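Local coordinates for 11R-lipoxygenase (Gersemia fruticosa, PDB 3VF1), which is probably a calcium-regulated dioxygenase that uses one non-heme iron per subunit to insert molecular oxygen into polyunsaturated fatty acids, at residues L189-D192 against V193-T196; T633-Y636 against P637-F641. All coordinates share one frame; numbering follows the deposited sequence.

Two local turns, far apart in sequence, come near each other in the fold without touching. From the N terminus, contact 1 comes first: within 189-196, bonds between Leu189 and Gln194 close a short turn in the long connection between helix 148-164 and helix 208-213, where the PLAT domain meets the catalytic part. Contact 2 follows much later, closing a beta turn at 636-639 between helix 619-632 and helix 653-676, with Thr634 close to the iron ligand Ile698. The two are in series, neither nesting nor crossing. The centres of contact 1 and contact 2 are about 17 Å apart. The join is indirect: the Tyr636 hydroxyl hydrogen-bonds to Thr200, which Phe195 also touches.

Contact 1. Residues L189-D192 against V193-T196; sequences LPKD and VQFT
Gln194 turns back on its own chain and donates from NE2 to Leu189 O, 2.8 Å away, with a bent N-H...O angle of 145° and the amide nitrogen tilted off the carbonyl plane. CG lies beside the backbone N (chi1 -73°) and the chain beyond it is extended, which carries the amide five residues back to Leu189 O. Next, Val193 N bonds to Pro190 O at 3.0 Å, and Gln194 N makes a longer bond of 3.3 Å to Lys191 O. Proline suits position 190, since its ring restricts phi and so fixes the backbone entering the turn. On the tight side, Val193 CG2 packs 3.3 Å from Pro190 O and 4.0 Å from Leu189 CB, while the Pro190 ring lies alongside, pointing the same way. Leu189 and Val193 are buried, Leu189 touching Thr433 and Val193 touching Met429. The other side is looser and polar: Lys191 and Gln194 are partly exposed, with Lys191 CG 3.9 Å from Gln194 OE1. Lys191 makes a cation-pi contact with Trp126, whose backbone N donates to Asp192 OD1. Successive bonds between residues three apart mark a short 3-10 turn, here placed between the PLAT domain and helix 428-438 of the lipoxygenase domain.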
loop_
_atom_site.group_PDB
_atom_site.type_symbol
_atom_site.label_atom_id
_atom_site.label_comp_id
_atom_site.label_asym_id
_atom_site.label_seq_id
_atom_site.Cartn_x
_atom_site.Cartn_y
_atom_site.Cartn_z
ATOM N N LEU A 189 -4.524 -7.112 -18.456
ATOM C CA LEU A 189 -3.193 -7.373 -17.921
ATOM C C LEU A 189 -2.810 -8.831 -18.135
ATOM O O LEU A 189 -3.682 -9.691 -18.265
ATOM C CB LEU A 189 -3.143 -7.059 -16.424
ATOM C CG LEU A 189 -3.110 -5.591 -16.003
ATOM C CD1 LEU A 189 -3.317 -5.477 -14.500
ATOM C CD2 LEU A 189 -1.798 -4.943 -16.408
ATOM N N PRO A 190 -1.500 -9.117 -18.174
ATOM C CA PRO A 190 -1.034 -10.507 -18.199
ATOM C C PRO A 190 -1.611 -11.296 -17.029
ATOM O O PRO A 190 -1.697 -10.767 -15.920
ATOM C CB PRO A 190 0.483 -10.367 -18.059
ATOM C CG PRO A 190 0.784 -9.026 -18.631
ATOM C CD PRO A 190 -0.386 -8.158 -18.275
ATOM N N LYS A 191 -2.001 -12.541 -17.275
ATOM C CA LYS A 191 -2.674 -13.345 -16.260
ATOM C C LYS A 191 -1.862 -13.429 -14.968
ATOM O O LYS A 191 -2.424 -13.531 -13.878
ATOM C CB LYS A 191 -2.944 -14.753 -16.794
ATOM C CG LYS A 191 -4.207 -15.395 -16.242
ATOM C CD LYS A 191 -4.432 -16.777 -16.836
ATOM C CE LYS A 191 -5.892 -17.206 -16.736
ATOM N NZ LYS A 191 -6.383 -17.273 -15.331
ATOM N N ASP A 192 -0.540 -13.381 -15.092
ATOM C CA ASP A 192 0.345 -13.546 -13.941
ATOM C C ASP A 192 0.225 -12.421 -12.913
ATOM O O ASP A 192 0.593 -12.601 -11.752
ATOM C CB ASP A 192 1.801 -13.667 -14.401
ATOM C CG ASP A 192 2.123 -15.037 -14.968
ATOM O OD1 ASP A 192 1.579 -16.039 -14.456
ATOM O OD2 ASP A 192 2.921 -15.110 -15.927
ATOM N N VAL A 193 -0.281 -11.265 -13.334
ATOM C CA VAL A 193 -0.405 -10.124 -12.432
ATOM C C VAL A 193 -1.854 -9.655 -12.286
ATOM O O VAL A 193 -2.109 -8.519 -11.888
ATOM C CB VAL A 193 0.461 -8.936 -12.896
ATOM C CG1 VAL A 193 1.924 -9.342 -12.955
ATOM C CG2 VAL A 193 -0.015 -8.416 -14.246
ATOM N N GLN A 194 -2.799 -10.532 -12.603
ATOM C CA GLN A 194 -4.213 -10.209 -12.453
ATOM C C GLN A 194 -4.674 -10.469 -11.026
ATOM O O GLN A 194 -3.924 -11.002 -10.210
ATOM C CB GLN A 194 -5.059 -11.033 -13.424
ATOM C CG GLN A 194 -4.947 -10.591 -14.869
ATOM C CD GLN A 194 -5.818 -11.411 -15.798
ATOM O OE1 GLN A 194 -6.463 -12.372 -15.378
ATOM N NE2 GLN A 194 -5.842 -11.034 -17.070
ATOM N N PHE A 195 -5.912 -10.085 -10.734
ATOM C CA PHE A 195 -6.505 -10.352 -9.432
ATOM C C PHE A 195 -6.568 -11.854 -9.189
ATOM O O PHE A 195 -6.951 -12.618 -10.072
ATOM C CB PHE A 195 -7.915 -9.757 -9.357
ATOM C CG PHE A 195 -7.939 -8.257 -9.252
ATOM C CD1 PHE A 195 -7.099 -7.591 -8.372
ATOM C CD2 PHE A 195 -8.807 -7.513 -10.034
ATOM C CE1 PHE A 195 -7.126 -6.214 -8.275
ATOM C CE2 PHE A 195 -8.835 -6.135 -9.943
ATOM C CZ PHE A 195 -7.994 -5.484 -9.064
ATOM N N THR A 196 -6.188 -12.271 -7.986
ATOM C CA THR A 196 -6.245 -13.680 -7.616
ATOM C C THR A 196 -7.653 -14.069 -7.175
ATOM O O THR A 196 -7.913 -15.224 -6.842
ATOM C CB THR A 196 -5.251 -14.001 -6.487
ATOM O OG1 THR A 196 -5.527 -13.174 -5.350
ATOM C CG2 THR A 196 -3.822 -13.760 -6.952
#

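Contact 2. Residues T633-Y636 against P637-F641; sequences TTIY and PTEKF
A type I beta turn from Tyr636 to Glu639 lies in the loop between helix 619-632 and helix 653-676, and its first and last residues grip each other twice. Glu639 N donates to Tyr636 O at 3.0 Å, the bond that closes the turn. In return Glu639 OE1 accepts from Tyr636 N, also at 3.0 Å, met on the anti side of the carboxylate and 29° out of its plane. A bend at chi2 (72°) folds the glutamate back over the turn to make this possible. Pro637 suits the second position because its ring restricts phi to the value that a type I turn needs there. Glu639 OE1 also sits at the edge of the Tyr636 ring, 3.8 Å from Tyr636 CD2, with ring and carboxylate planes 59° apart. Thr634 CG2 lies over one face of that ring, and the Thr634 side chain is about 4 Å from that of the iron ligand Ile698. The Tyr636 hydroxyl is hydrogen-bonded to Thr200. Beside the turn, Ile635 CG2 meets both Glu639 CB and Phe641 CZ at 4.0 Å, an apolar patch suited to a branched side chain. Replacing Glu639 by an alanine would probably leave Tyr636 N without this acceptor and take away the second of the two bonds between the ends of the turn. The carboxylate is thus likely to be steadied by both an amide N-H and the weakly positive edge of an aromatic ring.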
loop_
_atom_site.group_PDB
_atom_site.type_symbol
_atom_site.label_atom_id
_atom_site.label_comp_id
_atom_site.label_asym_id
_atom_site.label_seq_id
_atom_site.Cartn_x
_atom_site.Cartn_y
_atom_site.Cartn_z
ATOM N N THR A 633 -10.854 -2.277 3.007
ATOM C CA THR A 633 -10.258 -3.057 4.090
ATOM C C THR A 633 -10.515 -4.553 3.922
ATOM O O THR A 633 -10.453 -5.311 4.888
ATOM C CB THR A 633 -10.789 -2.616 5.475
ATOM O OG1 THR A 633 -12.195 -2.881 5.567
ATOM C CG2 THR A 633 -10.528 -1.135 5.708
ATOM N N THR A 634 -10.797 -4.974 2.692
ATOM C CA THR A 634 -11.045 -6.384 2.407
ATOM C C THR A 634 -9.768 -7.207 2.531
ATOM O O THR A 634 -8.772 -6.931 1.860
ATOM C CB THR A 634 -11.612 -6.580 0.987
ATOM O OG1 THR A 634 -12.884 -5.929 0.876
ATOM C CG2 THR A 634 -11.782 -8.061 0.676
ATOM N N ILE A 635 -9.807 -8.218 3.393
ATOM C CA ILE A 635 -8.702 -9.161 3.530
ATOM C C ILE A 635 -9.183 -10.574 3.223
ATOM O O ILE A 635 -9.986 -11.141 3.964
ATOM C CB ILE A 635 -8.103 -9.135 4.949
ATOM C CG1 ILE A 635 -7.353 -7.823 5.185
ATOM C CG2 ILE A 635 -7.162 -10.317 5.147
ATOM C CD1 ILE A 635 -6.779 -7.687 6.582
ATOM N N TYR A 636 -8.688 -11.139 2.128
ATOM C CA TYR A 636 -9.073 -12.487 1.731
ATOM C C TYR A 636 -8.361 -13.531 2.587
ATOM O O TYR A 636 -7.264 -13.284 3.087
ATOM C CB TYR A 636 -8.769 -12.710 0.250
ATOM C CG TYR A 636 -9.602 -11.840 -0.663
ATOM C CD1 TYR A 636 -10.949 -12.110 -0.868
ATOM C CD2 TYR A 636 -9.045 -10.747 -1.315
ATOM C CE1 TYR A 636 -11.719 -11.319 -1.699
ATOM C CE2 TYR A 636 -9.807 -9.949 -2.150
ATOM C CZ TYR A 636 -11.144 -10.241 -2.337
ATOM O OH TYR A 636 -11.914 -9.454 -3.163
ATOM N N PRO A 637 -8.989 -14.705 2.764
ATOM C CA PRO A 637 -8.426 -15.767 3.608
ATOM C C PRO A 637 -7.060 -16.255 3.130
ATOM O O PRO A 637 -6.323 -16.867 3.902
ATOM C CB PRO A 637 -9.458 -16.896 3.489
ATOM C CG PRO A 637 -10.718 -16.227 3.065
ATOM C CD PRO A 637 -10.293 -15.089 2.197
ATOM N N THR A 638 -6.731 -15.986 1.871
ATOM C CA THR A 638 -5.475 -16.446 1.290
ATOM C C THR A 638 -4.329 -15.474 1.561
ATOM O O THR A 638 -3.162 -15.827 1.402
ATOM C CB THR A 638 -5.600 -16.622 -0.234
ATOM O OG1 THR A 638 -5.742 -15.338 -0.855
ATOM C CG2 THR A 638 -6.800 -17.491 -0.580
ATOM N N GLU A 639 -4.667 -14.251 1.965
ATOM C CA GLU A 639 -3.671 -13.202 2.163
ATOM C C GLU A 639 -2.470 -13.704 2.959
ATOM O O GLU A 639 -2.620 -14.454 3.926
ATOM C CB GLU A 639 -4.288 -11.999 2.881
ATOM C CG GLU A 639 -4.027 -10.669 2.196
ATOM C CD GLU A 639 -4.821 -10.509 0.911
ATOM O OE1 GLU A 639 -6.040 -10.240 0.993
ATOM O OE2 GLU A 639 -4.228 -10.657 -0.180
ATOM N N LYS A 640 -1.281 -13.280 2.541
ATOM C CA LYS A 640 -0.045 -13.632 3.230
ATOM C C LYS A 640 0.518 -12.400 3.925
ATOM O O LYS A 640 0.797 -11.388 3.283
ATOM C CB LYS A 640 0.977 -14.190 2.237
ATOM C CG LYS A 640 0.525 -15.466 1.543
ATOM C CD LYS A 640 0.446 -16.633 2.518
ATOM C CE LYS A 640 -0.494 -17.720 2.023
ATOM N NZ LYS A 640 -0.182 -18.173 0.640
ATOM N N PHE A 641 0.684 -12.493 5.240
ATOM C CA PHE A 641 1.098 -11.348 6.038
ATOM C C PHE A 641 2.617 -11.243 6.148
ATOM O O PHE A 641 3.344 -12.145 5.734
ATOM C CB PHE A 641 0.441 -11.406 7.418
ATOM C CG PHE A 641 -1.058 -11.306 7.367
ATOM C CD1 PHE A 641 -1.671 -10.091 7.111
ATOM C CD2 PHE A 641 -1.850 -12.424 7.559
ATOM C CE1 PHE A 641 -3.046 -9.990 7.054
ATOM C CE2 PHE A 641 -3.230 -12.331 7.503
ATOM C CZ PHE A 641 -3.827 -11.112 7.250
#